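Local coordinates for protein lipocalin (Argas monolakensis, PDB 3BRN) that binds serotonin inside a lipocalin beta-barrel and probably serves as a tick scavenger of biogenic amines, at residues Tyr115-His120 against Gln127-Cys132. Sequence-based numbering, arbitrary orientation.
Sequences YELWVH and QSYGCC. With SRO (serotonin), chain C.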
loop_
_atom_site.group_PDB
_atom_site.type_symbol
_atom_site.label_atom_id
_atom_site.label_comp_id
_atom_site.label_asym_id
_atom_site.label_seq_id
_atom_site.Cartn_x
_atom_site.Cartn_y
_atom_site.Cartn_z
ATOM N N TYR A 115 10.580 -2.241 -3.268
ATOM C CA TYR A 115 9.820 -2.656 -2.127
ATOM C C TYR A 115 9.087 -1.526 -1.444
ATOM O O TYR A 115 9.555 -0.448 -1.418
ATOM C CB TYR A 115 10.684 -3.439 -1.138
ATOM C CG TYR A 115 11.316 -4.627 -1.778
ATOM C CD1 TYR A 115 10.569 -5.704 -2.099
ATOM C CD2 TYR A 115 12.639 -4.626 -2.133
ATOM C CE1 TYR A 115 11.108 -6.758 -2.707
ATOM C CE2 TYR A 115 13.197 -5.692 -2.752
ATOM C CZ TYR A 115 12.426 -6.758 -3.039
ATOM O OH TYR A 115 12.888 -7.842 -3.657
ATOM N N GLU A 116 7.958 -1.838 -0.837
ATOM C CA GLU A 116 7.049 -0.814 -0.323
ATOM C C GLU A 116 6.428 -1.243 0.988
ATOM O O GLU A 116 5.965 -2.378 1.122
ATOM C CB GLU A 116 5.917 -0.570 -1.326
ATOM C CG GLU A 116 6.411 -0.023 -2.671
ATOM C CD GLU A 116 5.286 0.163 -3.678
ATOM O OE1 GLU A 116 4.169 -0.355 -3.434
ATOM O OE2 GLU A 116 5.551 0.740 -4.759
ATOM N N LEU A 117 6.298 -0.293 1.899
ATOM C CA LEU A 117 5.524 -0.519 3.106
ATOM C C LEU A 117 4.322 0.415 3.059
ATOM O O LEU A 117 4.487 1.629 3.032
ATOM C CB LEU A 117 6.383 -0.207 4.337
ATOM C CG LEU A 117 5.678 -0.202 5.698
ATOM C CD1 LEU A 117 5.139 -1.576 6.043
ATOM C CD2 LEU A 117 6.652 0.278 6.773
ATOM N N TRP A 118 3.137 -0.152 3.099
ATOM C CA TRP A 118 1.917 0.609 3.132
ATOM C C TRP A 118 1.280 0.474 4.490
ATOM O O TRP A 118 1.271 -0.579 5.032
ATOM C CB TRP A 118 0.979 0.158 2.041
ATOM C CG TRP A 118 1.397 0.383 0.670
ATOM C CD1 TRP A 118 2.261 -0.341 -0.019
ATOM C CD2 TRP A 118 0.964 1.415 -0.192
ATOM N NE1 TRP A 118 2.409 0.141 -1.259
ATOM C CE2 TRP A 118 1.623 1.244 -1.395
ATOM C CE3 TRP A 118 0.089 2.478 -0.064
ATOM C CZ2 TRP A 118 1.408 2.066 -2.472
ATOM C CZ3 TRP A 118 -0.102 3.293 -1.130
ATOM C CH2 TRP A 118 0.537 3.088 -2.312
ATOM N N VAL A 119 0.796 1.566 5.060
ATOM C CA VAL A 119 0.208 1.520 6.403
ATOM C C VAL A 119 -1.166 2.179 6.433
ATOM O O VAL A 119 -1.369 3.240 5.842
ATOM C CB VAL A 119 1.133 2.146 7.479
ATOM C CG1 VAL A 119 0.575 1.887 8.888
ATOM C CG2 VAL A 119 2.539 1.589 7.362
ATOM N N HIS A 120 -2.130 1.472 7.025
ATOM C CA HIS A 120 -3.502 1.948 7.142
ATOM C C HIS A 120 -3.578 3.256 7.937
ATOM O O HIS A 120 -2.837 3.445 8.897
ATOM C CB HIS A 120 -4.358 0.873 7.822
ATOM C CG HIS A 120 -5.826 1.129 7.740
ATOM N ND1 HIS A 120 -6.535 1.706 8.770
ATOM C CD2 HIS A 120 -6.704 0.965 6.723
ATOM C CE1 HIS A 120 -7.783 1.903 8.385
ATOM N NE2 HIS A 120 -7.912 1.461 7.148
ATOM N N GLN A 127 4.442 4.311 16.625
ATOM C CA GLN A 127 5.896 4.399 16.687
ATOM C C GLN A 127 6.589 3.245 15.967
ATOM O O GLN A 127 7.748 3.358 15.569
ATOM C CB GLN A 127 6.378 4.506 18.135
ATOM C CG GLN A 127 5.938 5.788 18.821
ATOM C CD GLN A 127 6.159 7.010 17.945
ATOM O OE1 GLN A 127 7.294 7.362 17.620
ATOM N NE2 GLN A 127 5.070 7.656 17.547
ATOM N N SER A 128 5.875 2.139 15.791
ATOM C CA SER A 128 6.438 0.983 15.097
ATOM C C SER A 128 5.327 0.207 14.412
ATOM O O SER A 128 4.236 0.068 14.957
ATOM C CB SER A 128 7.192 0.075 16.072
ATOM O OG SER A 128 6.289 -0.622 16.914
ATOM N N TYR A 129 5.619 -0.329 13.234
ATOM C CA TYR A 129 4.594 -0.993 12.448
ATOM C C TYR A 129 4.661 -2.513 12.591
ATOM O O TYR A 129 4.131 -3.256 11.766
ATOM C CB TYR A 129 4.670 -0.536 10.988
ATOM C CG TYR A 129 4.595 0.982 10.829
ATOM C CD1 TYR A 129 3.441 1.684 11.184
ATOM C CD2 TYR A 129 5.661 1.700 10.300
ATOM C CE1 TYR A 129 3.362 3.062 11.035
ATOM C CE2 TYR A 129 5.600 3.071 10.153
ATOM C CZ TYR A 129 4.455 3.752 10.537
ATOM O OH TYR A 129 4.385 5.122 10.366
ATOM N N GLY A 130 5.322 -2.965 13.654
ATOM C CA GLY A 130 5.330 -4.375 14.021
ATOM C C GLY A 130 5.886 -5.306 12.967
ATOM O O GLY A 130 7.016 -5.140 12.514
ATOM N N CYS A 131 5.117 -6.333 12.620
ATOM C CA CYS A 131 5.614 -7.370 11.726
ATOM C C CYS A 131 5.937 -6.857 10.339
ATOM O O CYS A 131 6.720 -7.456 9.629
ATOM C CB CYS A 131 4.634 -8.531 11.638
ATOM S SG CYS A 131 4.753 -9.611 13.067
ATOM N N CYS A 132 5.276 -5.788 9.926
ATOM C CA CYS A 132 5.545 -5.226 8.617
ATOM C C CYS A 132 6.888 -4.545 8.584
ATOM O O CYS A 132 7.526 -4.527 7.548
ATOM C CB CYS A 132 4.459 -4.262 8.174
ATOM S SG CYS A 132 2.927 -5.071 7.729
HETATM O OH SRO C . -5.996 -0.615 -4.384
HETATM C CZ3 SRO C . -4.637 -0.741 -4.229
HETATM C CH2 SRO C . -3.852 -0.672 -5.376
HETATM C CZ2 SRO C . -2.458 -0.673 -5.277
HETATM C CE2 SRO C . -1.917 -0.817 -4.008
HETATM N NE1 SRO C . -0.654 -0.921 -3.523
HETATM C CD1 SRO C . -0.700 -1.025 -2.173
HETATM C CG SRO C . -2.036 -1.021 -1.772
HETATM C CD2 SRO C . -2.790 -0.911 -2.937
HETATM C CE3 SRO C . -4.094 -0.873 -3.056
HETATM C CB SRO C . -2.538 -1.160 -0.355
HETATM C CA SRO C . -3.292 -2.493 -0.182
HETATM N NZ SRO C . -3.905 -2.512 1.150
#
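Val119 lays its methyl CG2 over the face of the Tyr129 ring, 3.9 Å from the centroid and 10° off the ring normal, a CH-pi contact. The second methyl, CG1, stands anti to the backbone N (chi1 -171°) and reaches Tyr129 CD1 at 3.7 Å. The remaining packing is apolar. Leu117 splits its two branches: CD2 meets Tyr129 CD2 obliquely at 3.9 Å, while CD1 presses on Cys132 CB at 3.5 Å, tighter than usual for two carbons. No hydrogen bond joins the segments; the tyrosine is held at its far end, where Tyr129 OH is hydrogen-bonded to Arg30 NE and Ile124 O.

Trp118 points the other way, into the barrel, and CD1 of serotonin sits over the centre of one indole face, 3.3 Å from Trp118 CE2, with the two indoles steeply inclined, not stacked. Trp118 NE1 donates in the ring plane to Glu116 OE1 (2.8 Å, 160°), fixing the indole's rotation.

Strand 115-120 separates the amine pocket from an outer apolar layer, in the lipocalin arrangement of a helix packed outside the barrel. The strand runs between strands 26-32 and 105-109, and the Cys132-Cys105 disulfide ties the start of helix 131-140 to the latter.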